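Local coordinates for Alp7A (Bacillus subtilis, PDB 5EC0), which binds adenine nucleotide and, as a bacterial actin-like protein encoded on a plasmid, probably forms filaments that take part in plasmid segregation, at residues A[49-58]-A[103-111]; A[1-10]-A[117-128]. All blocks are in the same frame, centred on the assembly; numbering follows the deposited sequence.

Contact 1 (A[49-58]-A[103-111])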
loop_
_atom_site.group_PDB
_atom_site.type_symbol
_atom_site.label_atom_id
_atom_site.label_comp_id
_atom_site.label_asym_id
_atom_site.label_seq_id
_atom_site.Cartn_x
_atom_site.Cartn_y
_atom_site.Cartn_z
ATOM N N PRO A 49 24.054 4.540 -6.580
ATOM C CA PRO A 49 22.640 4.896 -6.739
ATOM C C PRO A 49 21.722 4.256 -5.700
ATOM O O PRO A 49 20.669 4.818 -5.389
ATOM C CB PRO A 49 22.309 4.380 -8.139
ATOM C CG PRO A 49 23.617 4.439 -8.864
ATOM C CD PRO A 49 24.657 4.093 -7.848
ATOM N N ALA A 50 22.113 3.105 -5.163
ATOM C CA ALA A 50 21.272 2.427 -4.186
ATOM C C ALA A 50 21.179 3.248 -2.909
ATOM O O ALA A 50 20.194 3.164 -2.192
ATOM C CB ALA A 50 21.800 1.025 -3.887
ATOM N N ASP A 51 22.205 4.054 -2.639
ATOM C CA ASP A 51 22.235 4.856 -1.424
ATOM C C ASP A 51 21.215 5.994 -1.469
ATOM O O ASP A 51 20.854 6.550 -0.445
ATOM C CB ASP A 51 23.637 5.421 -1.185
ATOM C CG ASP A 51 24.658 4.338 -0.865
ATOM O OD1 ASP A 51 24.255 3.273 -0.355
ATOM O OD2 ASP A 51 25.867 4.557 -1.111
ATOM N N LEU A 52 20.736 6.327 -2.659
ATOM C CA LEU A 52 19.808 7.438 -2.820
ATOM C C LEU A 52 18.465 7.195 -2.117
ATOM O O LEU A 52 17.785 8.135 -1.715
ATOM C CB LEU A 52 19.574 7.698 -4.302
ATOM C CG LEU A 52 18.648 8.849 -4.691
ATOM C CD1 LEU A 52 19.206 10.188 -4.190
ATOM C CD2 LEU A 52 18.443 8.859 -6.197
ATOM N N LYS A 53 18.089 5.931 -1.978
ATOM C CA LYS A 53 16.769 5.586 -1.472
ATOM C C LYS A 53 16.540 6.181 -0.084
ATOM O O LYS A 53 15.464 6.713 0.197
ATOM C CB LYS A 53 16.586 4.068 -1.435
ATOM C CG LYS A 53 15.142 3.630 -1.315
ATOM C CD LYS A 53 15.025 2.121 -1.304
ATOM C CE LYS A 53 14.012 1.674 -0.266
ATOM N NZ LYS A 53 13.656 0.236 -0.390
ATOM N N ASP A 54 17.568 6.128 0.760
ATOM C CA ASP A 54 17.479 6.675 2.112
ATOM C C ASP A 54 17.885 8.140 2.145
ATOM O O ASP A 54 17.928 8.747 3.210
ATOM C CB ASP A 54 18.359 5.883 3.097
ATOM C CG ASP A 54 17.830 4.473 3.375
ATOM O OD1 ASP A 54 16.703 4.143 2.925
ATOM O OD2 ASP A 54 18.545 3.701 4.060
ATOM N N ARG A 55 18.201 8.712 0.991
ATOM C CA ARG A 55 18.745 10.069 0.982
ATOM C C ARG A 55 17.998 10.944 -0.033
ATOM O O ARG A 55 18.614 11.706 -0.778
ATOM C CB ARG A 55 20.256 10.043 0.689
ATOM C CG ARG A 55 21.080 9.154 1.672
ATOM C CD ARG A 55 22.541 9.012 1.262
ATOM N NE ARG A 55 23.291 8.100 2.141
ATOM C CZ ARG A 55 24.125 8.466 3.117
ATOM N NH1 ARG A 55 24.351 9.752 3.374
ATOM N NH2 ARG A 55 24.751 7.539 3.838
ATOM N N LEU A 56 16.670 10.840 -0.037
ATOM C CA LEU A 56 15.846 11.541 -1.027
ATOM C C LEU A 56 15.593 13.005 -0.690
ATOM O O LEU A 56 14.737 13.338 0.133
ATOM C CB LEU A 56 14.503 10.828 -1.208
ATOM C CG LEU A 56 14.636 9.495 -1.936
ATOM C CD1 LEU A 56 13.309 8.793 -2.007
ATOM C CD2 LEU A 56 15.229 9.692 -3.320
ATOM N N LEU A 57 16.327 13.874 -1.363
ATOM C CA LEU A 57 16.152 15.306 -1.232
ATOM C C LEU A 57 15.905 15.866 -2.623
ATOM O O LEU A 57 16.805 15.875 -3.467
ATOM C CB LEU A 57 17.387 15.949 -0.596
ATOM C CG LEU A 57 17.439 17.479 -0.529
ATOM C CD1 LEU A 57 16.291 18.044 0.309
ATOM C CD2 LEU A 57 18.801 17.960 0.005
ATOM N N VAL A 58 14.687 16.321 -2.870
ATOM C CA VAL A 58 14.306 16.738 -4.203
ATOM C C VAL A 58 13.672 18.114 -4.189
ATOM O O VAL A 58 13.257 18.601 -3.145
ATOM C CB VAL A 58 13.309 15.756 -4.841
ATOM C CG1 VAL A 58 13.917 14.358 -4.955
ATOM C CG2 VAL A 58 12.004 15.732 -4.039
ATOM N N ALA A 103 9.975 11.549 -6.620
ATOM C CA ALA A 103 11.183 11.059 -5.959
ATOM C C ALA A 103 11.384 9.559 -6.209
ATOM O O ALA A 103 12.500 9.111 -6.480
ATOM C CB ALA A 103 11.122 11.353 -4.455
ATOM N N ALA A 104 10.298 8.794 -6.121
ATOM C CA ALA A 104 10.344 7.366 -6.424
ATOM C C ALA A 104 10.850 7.120 -7.844
ATOM O O ALA A 104 11.764 6.325 -8.052
ATOM C CB ALA A 104 8.957 6.715 -6.228
ATOM N N THR A 105 10.246 7.806 -8.813
ATOM C CA THR A 105 10.628 7.649 -10.208
ATOM C C THR A 105 12.112 8.045 -10.421
ATOM O O THR A 105 12.831 7.391 -11.169
ATOM C CB THR A 105 9.730 8.499 -11.128
ATOM O OG1 THR A 105 8.347 8.185 -10.899
ATOM C CG2 THR A 105 10.088 8.257 -12.592
ATOM N N ALA A 106 12.554 9.120 -9.771
ATOM C CA ALA A 106 13.931 9.580 -9.908
ATOM C C ALA A 106 14.889 8.562 -9.295
ATOM O O ALA A 106 15.990 8.324 -9.812
ATOM C CB ALA A 106 14.109 10.940 -9.260
ATOM N N TYR A 107 14.455 7.950 -8.197
ATOM C CA TYR A 107 15.236 6.900 -7.563
ATOM C C TYR A 107 15.417 5.698 -8.490
ATOM O O TYR A 107 16.525 5.169 -8.648
ATOM C CB TYR A 107 14.580 6.444 -6.268
ATOM C CG TYR A 107 15.202 5.172 -5.754
ATOM C CD1 TYR A 107 16.528 5.148 -5.332
ATOM C CD2 TYR A 107 14.477 3.988 -5.717
ATOM C CE1 TYR A 107 17.111 3.984 -4.869
ATOM C CE2 TYR A 107 15.050 2.820 -5.254
ATOM C CZ TYR A 107 16.371 2.831 -4.832
ATOM O OH TYR A 107 16.942 1.672 -4.380
ATOM N N TYR A 108 14.320 5.259 -9.096
ATOM C CA TYR A 108 14.378 4.122 -10.006
ATOM C C TYR A 108 15.269 4.446 -11.202
ATOM O O TYR A 108 16.024 3.589 -11.671
ATOM C CB TYR A 108 12.980 3.730 -10.474
ATOM C CG TYR A 108 12.972 2.565 -11.433
ATOM C CD1 TYR A 108 12.942 1.250 -10.961
ATOM C CD2 TYR A 108 12.976 2.771 -12.808
ATOM C CE1 TYR A 108 12.921 0.175 -11.833
ATOM C CE2 TYR A 108 12.968 1.699 -13.694
ATOM C CZ TYR A 108 12.935 0.403 -13.203
ATOM O OH TYR A 108 12.914 -0.665 -14.083
ATOM N N GLN A 109 15.190 5.689 -11.684
ATOM C CA GLN A 109 16.024 6.111 -12.806
ATOM C C GLN A 109 17.503 6.052 -12.432
ATOM O O GLN A 109 18.328 5.603 -13.230
ATOM C CB GLN A 109 15.664 7.524 -13.266
ATOM C CG GLN A 109 16.200 7.872 -14.640
ATOM C CD GLN A 109 17.700 8.227 -14.672
ATOM O OE1 GLN A 109 18.220 8.918 -13.787
ATOM N NE2 GLN A 109 18.394 7.751 -15.704
ATOM N N ALA A 110 17.831 6.515 -11.228
ATOM C CA ALA A 110 19.218 6.518 -10.759
ATOM C C ALA A 110 19.724 5.095 -10.549
ATOM O O ALA A 110 20.874 4.793 -10.844
ATOM C CB ALA A 110 19.349 7.312 -9.473
ATOM N N LEU A 111 18.854 4.230 -10.033
ATOM C CA LEU A 111 19.211 2.841 -9.767
ATOM C C LEU A 111 19.437 2.048 -11.049
ATOM O O LEU A 111 20.460 1.392 -11.192
ATOM C CB LEU A 111 18.124 2.157 -8.924
ATOM C CG LEU A 111 18.416 0.749 -8.392
ATOM C CD1 LEU A 111 19.595 0.763 -7.412
ATOM C CD2 LEU A 111 17.183 0.142 -7.727
#
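With CG anti to the backbone N in both Y107 (chi1 168°) and K53, the tyrosine ring leans out from helix 103-111 and the lysine chain is laid across it. The contact belongs to the actin-like ATPase fold: helix 95-112 packs here against the large mixed sheet and against the turn-rich segment 49-55 that leads into strand 56-62. Strand 56-58 and helix 103-111 approach to 9.6 Å between axes, and their directions differ by 114°, so the helix runs across the strand; its later turns lie beside 49-53, with L111 nearest P49 and Y107 nearest K53 in the backbone register.

Y107 loses the largest area to the other segment. K53 CG lies 4.0 Å from the centroid of the Y107 ring and 20° off its normal, a CH-pi contact displaced toward the rim. K53 CB reaches Y107 CE1 at 3.5 Å, and CD passes near the hydroxyl oxygen. The lysine then bends at chi3, carrying NZ away to a weak hydrogen bond with E25 O. At the edge of the same ring, near its plane, sit L52 CB and the carbonyl oxygens of P49 and A50; F24 adds an edge-to-face stack.

No hydrogen bond joins the two segments, so apolar packing carries most of the rest. L52 sends CD2 to A110 CB, 3.7 Å away, while its CB meets Y107 CD1. Nearer the sheet, the small A103 lets the strand come close: its CB touches L56 CD1 at 4.2 Å and V58 CG1 at 4.1 Å, and V71 of the adjoining strand borders the same methyl. At the other end A50 CB rests on L111 CD1. There a carbon also meets a carbonyl: P49 CB lies 3.1 Å from A110 O.

Contact 2 (A[1-10]-A[117-128])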
loop_
_atom_site.group_PDB
_atom_site.type_symbol
_atom_site.label_atom_id
_atom_site.label_comp_id
_atom_site.label_asym_id
_atom_site.label_seq_id
_atom_site.Cartn_x
_atom_site.Cartn_y
_atom_site.Cartn_z
ATOM N N MET A 1 15.046 7.132 -20.535
ATOM C CA MET A 1 14.592 5.841 -20.028
ATOM C C MET A 1 13.102 5.643 -20.274
ATOM O O MET A 1 12.296 6.533 -20.007
ATOM C CB MET A 1 14.883 5.705 -18.530
ATOM C CG MET A 1 14.081 4.592 -17.862
ATOM S SD MET A 1 14.180 4.503 -16.056
ATOM C CE MET A 1 15.771 3.715 -15.860
ATOM N N ASN A 2 12.740 4.468 -20.777
ATOM C CA ASN A 2 11.345 4.147 -20.999
ATOM C C ASN A 2 10.793 3.080 -20.049
ATOM O O ASN A 2 11.341 1.985 -19.935
ATOM C CB ASN A 2 11.133 3.694 -22.439
ATOM C CG ASN A 2 9.723 3.223 -22.674
ATOM O OD1 ASN A 2 8.799 4.031 -22.764
ATOM N ND2 ASN A 2 9.535 1.910 -22.730
ATOM N N ILE A 3 9.688 3.416 -19.387
ATOM C CA ILE A 3 8.986 2.522 -18.470
ATOM C C ILE A 3 7.625 2.106 -19.032
ATOM O O ILE A 3 6.831 2.962 -19.411
ATOM C CB ILE A 3 8.752 3.193 -17.108
ATOM C CG1 ILE A 3 10.071 3.435 -16.388
ATOM C CG2 ILE A 3 7.809 2.354 -16.226
ATOM C CD1 ILE A 3 9.872 4.193 -15.107
ATOM N N SER A 4 7.340 0.806 -19.069
ATOM C CA SER A 4 6.102 0.326 -19.674
ATOM C C SER A 4 4.919 0.421 -18.716
ATOM O O SER A 4 3.843 0.884 -19.096
ATOM C CB SER A 4 6.259 -1.122 -20.149
ATOM O OG SER A 4 7.270 -1.212 -21.129
ATOM N N ARG A 5 5.115 -0.041 -17.483
ATOM C CA ARG A 5 4.043 -0.100 -16.493
ATOM C C ARG A 5 4.528 0.428 -15.153
ATOM O O ARG A 5 5.563 -0.013 -14.634
ATOM C CB ARG A 5 3.530 -1.541 -16.313
ATOM C CG ARG A 5 3.089 -2.246 -17.605
ATOM C CD ARG A 5 2.660 -3.709 -17.355
ATOM N NE ARG A 5 3.533 -4.375 -16.380
ATOM C CZ ARG A 5 4.723 -4.893 -16.667
ATOM N NH1 ARG A 5 5.185 -4.833 -17.902
ATOM N NH2 ARG A 5 5.456 -5.462 -15.717
ATOM N N MET A 6 3.800 1.375 -14.586
ATOM C CA MET A 6 4.102 1.788 -13.228
ATOM C C MET A 6 2.836 1.838 -12.381
ATOM O O MET A 6 1.903 2.584 -12.674
ATOM C CB MET A 6 4.803 3.142 -13.205
ATOM C CG MET A 6 5.031 3.648 -11.790
ATOM S SD MET A 6 6.134 5.046 -11.801
ATOM C CE MET A 6 6.306 5.371 -10.045
ATOM N N ASN A 7 2.840 1.031 -11.327
ATOM C CA ASN A 7 1.707 0.842 -10.442
ATOM C C ASN A 7 2.041 1.291 -9.030
ATOM O O ASN A 7 3.046 0.880 -8.471
ATOM C CB ASN A 7 1.286 -0.623 -10.454
ATOM C CG ASN A 7 0.799 -1.067 -11.827
ATOM O OD1 ASN A 7 -0.091 -0.442 -12.424
ATOM N ND2 ASN A 7 1.382 -2.136 -12.336
ATOM N N VAL A 8 1.198 2.128 -8.450
ATOM C CA VAL A 8 1.537 2.774 -7.179
ATOM C C VAL A 8 0.410 2.590 -6.184
ATOM O O VAL A 8 -0.756 2.813 -6.517
ATOM C CB VAL A 8 1.822 4.288 -7.373
ATOM C CG1 VAL A 8 1.963 4.979 -6.066
ATOM C CG2 VAL A 8 3.087 4.488 -8.213
ATOM N N ASP A 9 0.778 2.137 -4.987
ATOM C CA ASP A 9 -0.088 2.088 -3.820
ATOM C C ASP A 9 0.369 3.203 -2.874
ATOM O O ASP A 9 1.415 3.075 -2.233
ATOM C CB ASP A 9 0.005 0.712 -3.138
ATOM C CG ASP A 9 -1.019 0.519 -2.012
ATOM O OD1 ASP A 9 -1.504 1.508 -1.420
ATOM O OD2 ASP A 9 -1.333 -0.654 -1.711
ATOM N N PHE A 10 -0.369 4.311 -2.814
ATOM C CA PHE A 10 -0.053 5.355 -1.835
ATOM C C PHE A 10 -0.641 4.976 -0.472
ATOM O O PHE A 10 -1.706 5.466 -0.090
ATOM C CB PHE A 10 -0.594 6.722 -2.272
ATOM C CG PHE A 10 0.027 7.264 -3.521
ATOM C CD1 PHE A 10 1.341 7.716 -3.518
ATOM C CD2 PHE A 10 -0.713 7.356 -4.698
ATOM C CE1 PHE A 10 1.916 8.226 -4.665
ATOM C CE2 PHE A 10 -0.143 7.863 -5.851
ATOM C CZ PHE A 10 1.173 8.299 -5.836
ATOM N N ASP A 117 21.191 10.299 -18.655
ATOM C CA ASP A 117 19.814 10.288 -19.163
ATOM C C ASP A 117 18.911 11.125 -18.254
ATOM O O ASP A 117 18.689 10.763 -17.106
ATOM C CB ASP A 117 19.297 8.845 -19.263
ATOM C CG ASP A 117 17.942 8.746 -19.943
ATOM O OD1 ASP A 117 17.435 9.772 -20.441
ATOM O OD2 ASP A 117 17.384 7.629 -19.974
ATOM N N ASN A 118 18.398 12.245 -18.753
ATOM C CA ASN A 118 17.593 13.134 -17.913
ATOM C C ASN A 118 16.090 13.070 -18.179
ATOM O O ASN A 118 15.348 13.968 -17.777
ATOM C CB ASN A 118 18.063 14.580 -18.077
ATOM C CG ASN A 118 19.496 14.783 -17.610
ATOM O OD1 ASN A 118 19.897 14.272 -16.570
ATOM N ND2 ASN A 118 20.276 15.523 -18.388
ATOM N N GLU A 119 15.635 12.010 -18.842
ATOM C CA GLU A 119 14.231 11.928 -19.227
ATOM C C GLU A 119 13.669 10.537 -19.007
ATOM O O GLU A 119 14.314 9.543 -19.341
ATOM C CB GLU A 119 14.046 12.334 -20.695
ATOM C CG GLU A 119 12.739 13.086 -20.963
ATOM C CD GLU A 119 12.349 13.102 -22.431
ATOM O OE1 GLU A 119 12.389 14.189 -23.052
ATOM O OE2 GLU A 119 11.988 12.024 -22.954
ATOM N N VAL A 120 12.462 10.483 -18.446
ATOM C CA VAL A 120 11.738 9.231 -18.262
ATOM C C VAL A 120 10.357 9.330 -18.896
ATOM O O VAL A 120 9.595 10.251 -18.581
ATOM C CB VAL A 120 11.577 8.862 -16.759
ATOM C CG1 VAL A 120 10.638 7.661 -16.590
ATOM C CG2 VAL A 120 12.925 8.577 -16.138
ATOM N N THR A 121 10.052 8.396 -19.795
ATOM C CA THR A 121 8.694 8.208 -20.293
ATOM C C THR A 121 8.016 6.988 -19.639
ATOM O O THR A 121 8.604 5.915 -19.530
ATOM C CB THR A 121 8.667 8.040 -21.836
ATOM O OG1 THR A 121 9.670 7.096 -22.231
ATOM C CG2 THR A 121 8.931 9.355 -22.529
ATOM N N ILE A 122 6.777 7.173 -19.191
ATOM C CA ILE A 122 5.973 6.104 -18.617
ATOM C C ILE A 122 4.726 5.883 -19.487
ATOM O O ILE A 122 3.893 6.788 -19.630
ATOM C CB ILE A 122 5.534 6.427 -17.167
ATOM C CG1 ILE A 122 6.751 6.597 -16.260
ATOM C CG2 ILE A 122 4.601 5.345 -16.626
ATOM C CD1 ILE A 122 6.439 7.335 -14.981
ATOM N N GLU A 123 4.604 4.697 -20.079
ATOM C CA GLU A 123 3.498 4.433 -21.006
ATOM C C GLU A 123 2.175 4.360 -20.264
ATOM O O GLU A 123 1.180 4.915 -20.709
ATOM C CB GLU A 123 3.733 3.136 -21.775
ATOM C CG GLU A 123 4.972 3.172 -22.646
ATOM C CD GLU A 123 5.109 1.938 -23.518
ATOM O OE1 GLU A 123 4.078 1.305 -23.827
ATOM O OE2 GLU A 123 6.249 1.605 -23.893
ATOM N N TYR A 124 2.191 3.698 -19.110
ATOM C CA TYR A 124 0.975 3.433 -18.364
ATOM C C TYR A 124 1.218 3.542 -16.858
ATOM O O TYR A 124 1.897 2.701 -16.271
ATOM C CB TYR A 124 0.435 2.043 -18.724
ATOM C CG TYR A 124 -0.982 1.808 -18.272
ATOM C CD1 TYR A 124 -2.033 2.551 -18.809
ATOM C CD2 TYR A 124 -1.285 0.826 -17.325
ATOM C CE1 TYR A 124 -3.353 2.338 -18.414
ATOM C CE2 TYR A 124 -2.607 0.607 -16.917
ATOM C CZ TYR A 124 -3.632 1.367 -17.462
ATOM O OH TYR A 124 -4.930 1.153 -17.071
ATOM N N PHE A 125 0.697 4.608 -16.260
ATOM C CA PHE A 125 0.768 4.826 -14.819
ATOM C C PHE A 125 -0.563 4.431 -14.220
ATOM O O PHE A 125 -1.624 4.764 -14.766
ATOM C CB PHE A 125 1.088 6.296 -14.492
ATOM C CG PHE A 125 1.076 6.625 -13.006
ATOM C CD1 PHE A 125 -0.096 7.009 -12.364
ATOM C CD2 PHE A 125 2.256 6.578 -12.258
ATOM C CE1 PHE A 125 -0.100 7.316 -11.011
ATOM C CE2 PHE A 125 2.256 6.883 -10.906
ATOM C CZ PHE A 125 1.091 7.249 -10.283
ATOM N N GLN A 126 -0.515 3.749 -13.084
ATOM C CA GLN A 126 -1.734 3.330 -12.442
ATOM C C GLN A 126 -1.588 3.459 -10.930
ATOM O O GLN A 126 -0.561 3.077 -10.336
ATOM C CB GLN A 126 -2.067 1.892 -12.858
ATOM C CG GLN A 126 -3.511 1.551 -12.837
ATOM C CD GLN A 126 -3.798 0.141 -13.329
ATOM O OE1 GLN A 126 -4.914 -0.147 -13.755
ATOM N NE2 GLN A 126 -2.799 -0.748 -13.253
ATOM N N THR A 127 -2.606 4.037 -10.313
ATOM C CA THR A 127 -2.693 4.068 -8.863
ATOM C C THR A 127 -4.156 3.800 -8.474
ATOM O O THR A 127 -4.913 3.188 -9.254
ATOM C CB THR A 127 -2.143 5.408 -8.275
ATOM O OG1 THR A 127 -2.118 5.329 -6.848
ATOM C CG2 THR A 127 -2.965 6.640 -8.723
ATOM N N MET A 128 -4.556 4.211 -7.279
ATOM C CA MET A 128 -5.909 3.923 -6.808
ATOM C C MET A 128 -6.270 4.874 -5.673
ATOM O O MET A 128 -5.407 5.594 -5.176
ATOM C CB MET A 128 -6.030 2.451 -6.362
ATOM C CG MET A 128 -4.804 1.942 -5.630
ATOM S SD MET A 128 -4.741 0.168 -5.283
ATOM C CE MET A 128 -3.055 0.036 -4.719
HETATM O O HOH W 1 -3.249 4.187 -3.422
#
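Two parallel neighbouring strands of the actin-like fold, 2-10 and 119-129, meet here, both turning a corner, at S4 and E123. The M1 amino group starts the pairing: it donates to E119 O and forms a salt bridge to D117 OD2, modelled at 2.5 Å, a doubtfully short length. D117 OD1 accepts from E119 N, an Asx turn. An alanine here in place of D117 would remove both oxygens and would probably leave the M1 amino group without its counter-charge and E119 N without that acceptor.

Beyond it the ladder alternates, with a nearly straight bond from I3 N to T121 O at 2.7 Å and another from E123 N to I3 O. After the corner, M6 N donates to Y124 O and Q126 N to M6 O. On one face, Q126 NE2 meets N7 OD1 at 2.8 Å from above its carbonyl plane, while Q126 OE1 turns to R178. On the other, extended M6 runs beside F125, its SD at the ring edge, a Met-aromatic contact, and V8 CG2 touches F125 CE2 at 3.7 Å. A water bridges F10 N and M128 O. Parallel strands ending near nucleotide and magnesium are consistent with the actin-family ATPase core.

Contact 1 is nested within the chain loop closed by contact 2, and their centres lie 15 Å apart. Helix 95-112 joins them: it packs on segment 49-58, while T105, Y108 and Q109 turn to the paired strands. T105 OG1 lies 3.6 Å from M6 CE, and Q109 CG lies 3.7 Å from V120 CG2. Both contacts reach the same sheet. Their relation to the nucleotide differs. In contact 2 the D9 side chain is about 4 Å from the bound magnesium ion and about 6 Å from ADP, whereas in contact 1 the K53 side chain remains about 10 Å from ADP, so K53 does not touch the nucleotide.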